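Local structure of protein osa (Shigella flexneri, 4O7K) at residues A[68-73]-A[180-185]; A[95-100]-A[146-151]. The protein suppresses the oncogenicity of Agrobacterium tumefaciens and acts as a plasmid fertility inhibition factor of the ParB/Srx superfamily. The protein carries 1 engineered substitution. All blocks are in the same frame, centred on the assembly; numbering follows the deposited sequence.

Contact 1: A[68-73]-A[180-185]; sequences IVYVNG and SKLREQ
L182 overlaps I68 with one branch of its fork. Its CD2 lies 3.5 Å from I68 CD1, closer than two methyl groups usually pack. The two side chains cross at about a right angle and touch through these end methyls. L182 reaches the strand because its CG is anti to the backbone N (chi1 -175°), and its CB points from helix 179-189 toward the strand.

The same CD2 also meets Y70. It lies 3.9 Å from Y70 OH, a van der Waals touch of methyl on hydroxyl, the Y70 and L182 side chains running in from opposite directions. The hydroxyl has its polar partner in W45, through a hydrogen bond with NE1. The rings of Y70 and W45 also meet, nearly perpendicular.

I68 works on two fronts. With chi1 at -73°, its CG1 stands beside the backbone N and carries CD1 to the helix, while its CG2 is anti to the N and lies 4.0 Å above the Y70 ring plane, offset toward the rim. The one methyl, L182 CD2, rests against I68 and Y70, alternate residues of the strand.

No hydrogen bond joins 68-73 to 180-185. The helix has polar ties to other parts of the chain: R183 bonds to Q64 and to the carbonyls of A59 and A62. Strand 67-72 is the middle strand of a three-stranded antiparallel sheet, between 153-158 and 177-178. I177 touches both I68 and L182. The arrangement is apolar alpha/beta packing, with the C-terminal helix set against a small antiparallel sheet.

Contact 2: A[95-100]-A[146-151]; sequences QDMPKD and LLAHEV. With PO4 (phosphate ion), chain C.
M97 lays its thioether end against L147 at the end of helix 140-148. Its chain is extended beyond CG (chi2 174°, chi3 -173°), which carries the sulfur and methyl across to the helix. M97 SD lies 4.0 Å from L147 CB, and M97 CE is also 4.0 Å from L147 CD1. Nearer the backbone, M97 CB faces A148 CB at 4.3 Å. This is the packed part of the contact, and Y77 of helix 73-81 touches both M97 and L147.

The other side is looser. P98 is exposed, and its CD stays 4.6 Å from A148 CB. Beyond the contact a Schellman motif closes the helix, with V151 N bonded to L146 O at 3.0 Å and E150 N to L147 O. E150 is the C-prime residue of this motif, and its carboxylate forms a salt bridge with K94.

H149 binds a phosphate ion, probably from the crystallisation liquor. H149 NE2 donates to PO4 O2 at 2.7 Å, with an angle of 165° at the hydrogen and the oxygen in the ring plane. H149 ND1 is bonded to the carbonyl of W145, which helps fix the ring's rotation. H52 and W145 also hold the phosphate. The chemistry implies an apolar attachment of the 3-10 segment, beside a polar pocket that can hold an anion.

In the fold
From the N terminus, the chain passes helix 4-24 and the first strands of the five-stranded sheet before reaching strand 67-72. Here contact 1 opens its long loop, which closes only at the C-terminal helix 179-189. Contact 2 lies wholly within that loop. It opens at 95-100, before helix 103-112, and closes at 146-151, after the last two strands of the larger sheet. The two contacts nest and do not cross. Their centres are about 23 Å apart, on opposite sides of the chain's centre. Segments 68-73 and 146-151 still meet: G73 O packs against L147 CD2 at 3.4 Å. Contact 1 ties the C-terminal helix to the small sheet; contact 2 ties the 3-10 segment to helix 140-148.

Contact 1: A[68-73]-A[180-185]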
loop_
_atom_site.group_PDB
_atom_site.type_symbol
_atom_site.label_atom_id
_atom_site.label_comp_id
_atom_site.label_asym_id
_atom_site.label_seq_id
_atom_site.Cartn_x
_atom_site.Cartn_y
_atom_site.Cartn_z
ATOM N N ILE A 68 -10.584 0.793 5.744
ATOM C CA ILE A 68 -9.132 0.777 5.772
ATOM C C ILE A 68 -8.627 -0.651 5.932
ATOM O O ILE A 68 -9.135 -1.422 6.748
ATOM C CB ILE A 68 -8.588 1.669 6.898
ATOM C CG1 ILE A 68 -8.771 3.146 6.508
ATOM C CG2 ILE A 68 -7.118 1.363 7.150
ATOM C CD1 ILE A 68 -8.863 4.076 7.691
ATOM N N VAL A 69 -7.631 -0.996 5.128
ATOM C CA VAL A 69 -6.919 -2.247 5.287
ATOM C C VAL A 69 -5.439 -1.932 5.515
ATOM O O VAL A 69 -4.820 -1.185 4.748
ATOM C CB VAL A 69 -7.073 -3.166 4.060
ATOM C CG1 VAL A 69 -6.403 -4.508 4.309
ATOM C CG2 VAL A 69 -8.561 -3.343 3.715
ATOM N N TYR A 70 -4.887 -2.478 6.587
ATOM C CA TYR A 70 -3.449 -2.384 6.821
ATOM C C TYR A 70 -2.799 -3.542 6.104
ATOM O O TYR A 70 -3.083 -4.702 6.412
ATOM C CB TYR A 70 -3.123 -2.427 8.310
ATOM C CG TYR A 70 -3.722 -1.275 9.073
ATOM C CD1 TYR A 70 -3.261 0.023 8.884
ATOM C CD2 TYR A 70 -4.767 -1.480 9.959
ATOM C CE1 TYR A 70 -3.821 1.085 9.568
ATOM C CE2 TYR A 70 -5.338 -0.432 10.637
ATOM C CZ TYR A 70 -4.854 0.844 10.447
ATOM O OH TYR A 70 -5.420 1.878 11.138
ATOM N N VAL A 71 -1.941 -3.250 5.136
ATOM C CA VAL A 71 -1.404 -4.340 4.341
ATOM C C VAL A 71 0.064 -4.601 4.614
ATOM O O VAL A 71 0.848 -3.701 4.929
ATOM C CB VAL A 71 -1.597 -4.113 2.805
ATOM C CG1 VAL A 71 -3.076 -3.928 2.472
ATOM C CG2 VAL A 71 -0.791 -2.929 2.318
ATOM N N ASN A 72 0.407 -5.873 4.525
ATOM C CA ASN A 72 1.778 -6.316 4.472
ATOM C C ASN A 72 2.369 -5.850 3.147
ATOM O O ASN A 72 1.958 -6.318 2.078
ATOM C CB ASN A 72 1.812 -7.843 4.610
ATOM C CG ASN A 72 3.207 -8.412 4.550
ATOM O OD1 ASN A 72 4.041 -7.983 3.752
ATOM N ND2 ASN A 72 3.464 -9.409 5.388
ATOM N N GLY A 73 3.319 -4.921 3.207
ATOM C CA GLY A 73 3.923 -4.371 1.997
ATOM C C GLY A 73 4.379 -5.397 0.970
ATOM O O GLY A 73 4.077 -5.270 -0.222
ATOM N N SER A 180 -15.523 5.390 8.930
ATOM C CA SER A 180 -16.387 6.091 9.878
ATOM C C SER A 180 -16.141 5.631 11.320
ATOM O O SER A 180 -16.140 6.440 12.248
ATOM C CB SER A 180 -17.859 5.889 9.498
ATOM O OG SER A 180 -18.225 4.532 9.648
ATOM N N LYS A 181 -15.932 4.333 11.506
ATOM C CA LYS A 181 -15.711 3.789 12.833
ATOM C C LYS A 181 -14.338 4.205 13.367
ATOM O O LYS A 181 -14.187 4.507 14.559
ATOM C CB LYS A 181 -15.841 2.265 12.817
ATOM C CG LYS A 181 -15.643 1.602 14.182
ATOM C CD LYS A 181 -15.994 0.122 14.120
ATOM C CE LYS A 181 -15.923 -0.538 15.490
ATOM N NZ LYS A 181 -14.521 -0.697 15.964
ATOM N N LEU A 182 -13.338 4.228 12.490
ATOM C CA LEU A 182 -11.992 4.607 12.914
ATOM C C LEU A 182 -11.963 6.087 13.290
ATOM O O LEU A 182 -11.397 6.462 14.326
ATOM C CB LEU A 182 -10.956 4.313 11.820
ATOM C CG LEU A 182 -9.511 4.587 12.253
ATOM C CD1 LEU A 182 -9.157 3.766 13.481
ATOM C CD2 LEU A 182 -8.520 4.300 11.149
ATOM N N ARG A 183 -12.580 6.922 12.455
ATOM C CA ARG A 183 -12.652 8.356 12.740
ATOM C C ARG A 183 -13.291 8.589 14.109
ATOM O O ARG A 183 -12.790 9.366 14.929
ATOM C CB ARG A 183 -13.434 9.083 11.645
ATOM C CG ARG A 183 -12.607 9.377 10.401
ATOM C CD ARG A 183 -13.459 9.923 9.263
ATOM N NE ARG A 183 -12.651 10.288 8.103
ATOM C CZ ARG A 183 -13.140 10.456 6.874
ATOM N NH1 ARG A 183 -14.435 10.287 6.644
ATOM N NH2 ARG A 183 -12.339 10.789 5.869
ATOM N N GLU A 184 -14.381 7.880 14.368
ATOM C CA GLU A 184 -15.087 8.015 15.633
ATOM C C GLU A 184 -14.236 7.535 16.820
ATOM O O GLU A 184 -14.237 8.170 17.866
ATOM C CB GLU A 184 -16.422 7.258 15.560
ATOM C CG GLU A 184 -16.930 6.657 16.862
ATOM C CD GLU A 184 -18.339 6.079 16.720
ATOM O OE1 GLU A 184 -18.611 5.380 15.712
ATOM O OE2 GLU A 184 -19.174 6.324 17.619
ATOM N N GLN A 185 -13.518 6.424 16.666
ATOM C CA GLN A 185 -12.631 5.945 17.728
ATOM C C GLN A 185 -11.523 6.950 18.043
ATOM O O GLN A 185 -11.245 7.234 19.205
ATOM C CB GLN A 185 -11.991 4.613 17.350
ATOM C CG GLN A 185 -12.895 3.406 17.427
ATOM C CD GLN A 185 -12.167 2.138 17.018
ATOM O OE1 GLN A 185 -11.184 2.187 16.273
ATOM N NE2 GLN A 185 -12.651 0.996 17.491
#

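Contact 2: A[95-100]-A[146-151]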
loop_
_atom_site.group_PDB
_atom_site.type_symbol
_atom_site.label_atom_id
_atom_site.label_comp_id
_atom_site.label_asym_id
_atom_site.label_seq_id
_atom_site.Cartn_x
_atom_site.Cartn_y
_atom_site.Cartn_z
ATOM N N GLN A 95 13.353 -1.870 -7.773
ATOM C CA GLN A 95 14.545 -1.159 -8.236
ATOM C C GLN A 95 14.252 -0.125 -9.311
ATOM O O GLN A 95 15.027 0.808 -9.492
ATOM C CB GLN A 95 15.596 -2.147 -8.754
ATOM C CG GLN A 95 15.093 -3.124 -9.800
ATOM C CD GLN A 95 16.128 -4.186 -10.154
ATOM O OE1 GLN A 95 16.894 -4.036 -11.112
ATOM N NE2 GLN A 95 16.160 -5.263 -9.373
ATOM N N ASP A 96 13.135 -0.285 -10.019
ATOM C CA ASP A 96 12.816 0.608 -11.121
ATOM C C ASP A 96 11.730 1.607 -10.764
ATOM O O ASP A 96 11.433 2.518 -11.540
ATOM C CB ASP A 96 12.387 -0.197 -12.348
ATOM C CG ASP A 96 13.498 -1.068 -12.883
ATOM O OD1 ASP A 96 14.659 -0.612 -12.881
ATOM O OD2 ASP A 96 13.213 -2.210 -13.296
ATOM N N MET A 97 11.127 1.435 -9.594
ATOM C CA MET A 97 10.051 2.331 -9.199
ATOM C C MET A 97 10.467 3.808 -9.179
ATOM O O MET A 97 9.683 4.653 -9.602
ATOM C CB MET A 97 9.488 1.916 -7.837
ATOM C CG MET A 97 8.583 0.698 -7.914
ATOM S SD MET A 97 8.066 0.131 -6.286
ATOM C CE MET A 97 7.213 -1.390 -6.706
ATOM N N PRO A 98 11.697 4.133 -8.715
ATOM C CA PRO A 98 11.986 5.575 -8.709
ATOM C C PRO A 98 12.102 6.189 -10.099
ATOM O O PRO A 98 12.108 7.413 -10.208
ATOM C CB PRO A 98 13.325 5.663 -7.959
ATOM C CG PRO A 98 13.341 4.458 -7.082
ATOM C CD PRO A 98 12.699 3.381 -7.936
ATOM N N LYS A 99 12.158 5.364 -11.146
ATOM C CA LYS A 99 12.243 5.878 -12.514
ATOM C C LYS A 99 10.895 6.354 -13.028
ATOM O O LYS A 99 10.829 7.036 -14.050
ATOM C CB LYS A 99 12.807 4.820 -13.470
ATOM C CG LYS A 99 14.247 4.436 -13.188
ATOM C CD LYS A 99 14.623 3.123 -13.865
ATOM C CE LYS A 99 15.706 2.385 -13.070
ATOM N NZ LYS A 99 17.093 2.750 -13.472
ATOM N N ASP A 100 9.823 5.984 -12.329
ATOM C CA ASP A 100 8.473 6.365 -12.739
ATOM C C ASP A 100 8.380 7.887 -12.820
ATOM O O ASP A 100 8.991 8.587 -12.014
ATOM C CB ASP A 100 7.434 5.803 -11.763
ATOM C CG ASP A 100 6.013 6.114 -12.172
ATOM O OD1 ASP A 100 5.534 7.229 -11.876
ATOM O OD2 ASP A 100 5.359 5.229 -12.760
ATOM N N LEU A 146 6.327 3.969 -1.119
ATOM C CA LEU A 146 6.308 3.201 0.124
ATOM C C LEU A 146 7.010 1.868 -0.055
ATOM O O LEU A 146 7.801 1.452 0.787
ATOM C CB LEU A 146 4.865 2.981 0.617
ATOM C CG LEU A 146 4.060 4.215 1.055
ATOM C CD1 LEU A 146 2.565 3.928 0.995
ATOM C CD2 LEU A 146 4.451 4.636 2.462
ATOM N N LEU A 147 6.729 1.209 -1.170
ATOM C CA LEU A 147 7.318 -0.097 -1.449
ATOM C C LEU A 147 8.834 -0.004 -1.651
ATOM O O LEU A 147 9.603 -0.788 -1.078
ATOM C CB LEU A 147 6.646 -0.715 -2.670
ATOM C CG LEU A 147 5.225 -1.210 -2.413
ATOM C CD1 LEU A 147 4.658 -1.799 -3.700
ATOM C CD2 LEU A 147 5.213 -2.235 -1.272
ATOM N N ALA A 148 9.260 0.971 -2.446
ATOM C CA ALA A 148 10.682 1.153 -2.731
ATOM C C ALA A 148 11.434 1.549 -1.467
ATOM O O ALA A 148 12.622 1.254 -1.332
ATOM C CB ALA A 148 10.887 2.198 -3.831
ATOM N N HIS A 149 10.740 2.198 -0.533
ATOM C CA HIS A 149 11.369 2.595 0.737
ATOM C C HIS A 149 11.197 1.539 1.824
ATOM O O HIS A 149 11.569 1.755 2.981
ATOM C CB HIS A 149 10.806 3.929 1.224
ATOM C CG HIS A 149 11.354 5.111 0.490
ATOM N ND1 HIS A 149 10.792 5.593 -0.670
ATOM C CD2 HIS A 149 12.425 5.900 0.748
ATOM C CE1 HIS A 149 11.491 6.632 -1.095
ATOM N NE2 HIS A 149 12.483 6.842 -0.248
ATOM N N GLU A 150 10.648 0.390 1.441
ATOM C CA GLU A 150 10.511 -0.740 2.358
ATOM C C GLU A 150 9.673 -0.410 3.593
ATOM O O GLU A 150 9.992 -0.842 4.697
ATOM C CB GLU A 150 11.888 -1.232 2.811
ATOM C CG GLU A 150 12.906 -1.390 1.696
ATOM C CD GLU A 150 12.804 -2.727 1.012
ATOM O OE1 GLU A 150 11.937 -3.534 1.417
ATOM O OE2 GLU A 150 13.597 -2.979 0.075
ATOM N N VAL A 151 8.623 0.380 3.424
ATOM C CA VAL A 151 7.674 0.565 4.512
ATOM C C VAL A 151 6.967 -0.776 4.734
ATOM O O VAL A 151 6.347 -1.324 3.805
ATOM C CB VAL A 151 6.665 1.674 4.201
ATOM C CG1 VAL A 151 5.667 1.808 5.333
ATOM C CG2 VAL A 151 7.404 2.979 3.953
HETATM P P PO4 C . 13.349 10.200 -0.916
HETATM O O1 PO4 C . 12.512 9.650 -2.061
HETATM O O2 PO4 C . 14.048 9.069 -0.200
HETATM O O3 PO4 C . 14.391 11.162 -1.436
HETATM O O4 PO4 C . 12.459 10.944 0.049
#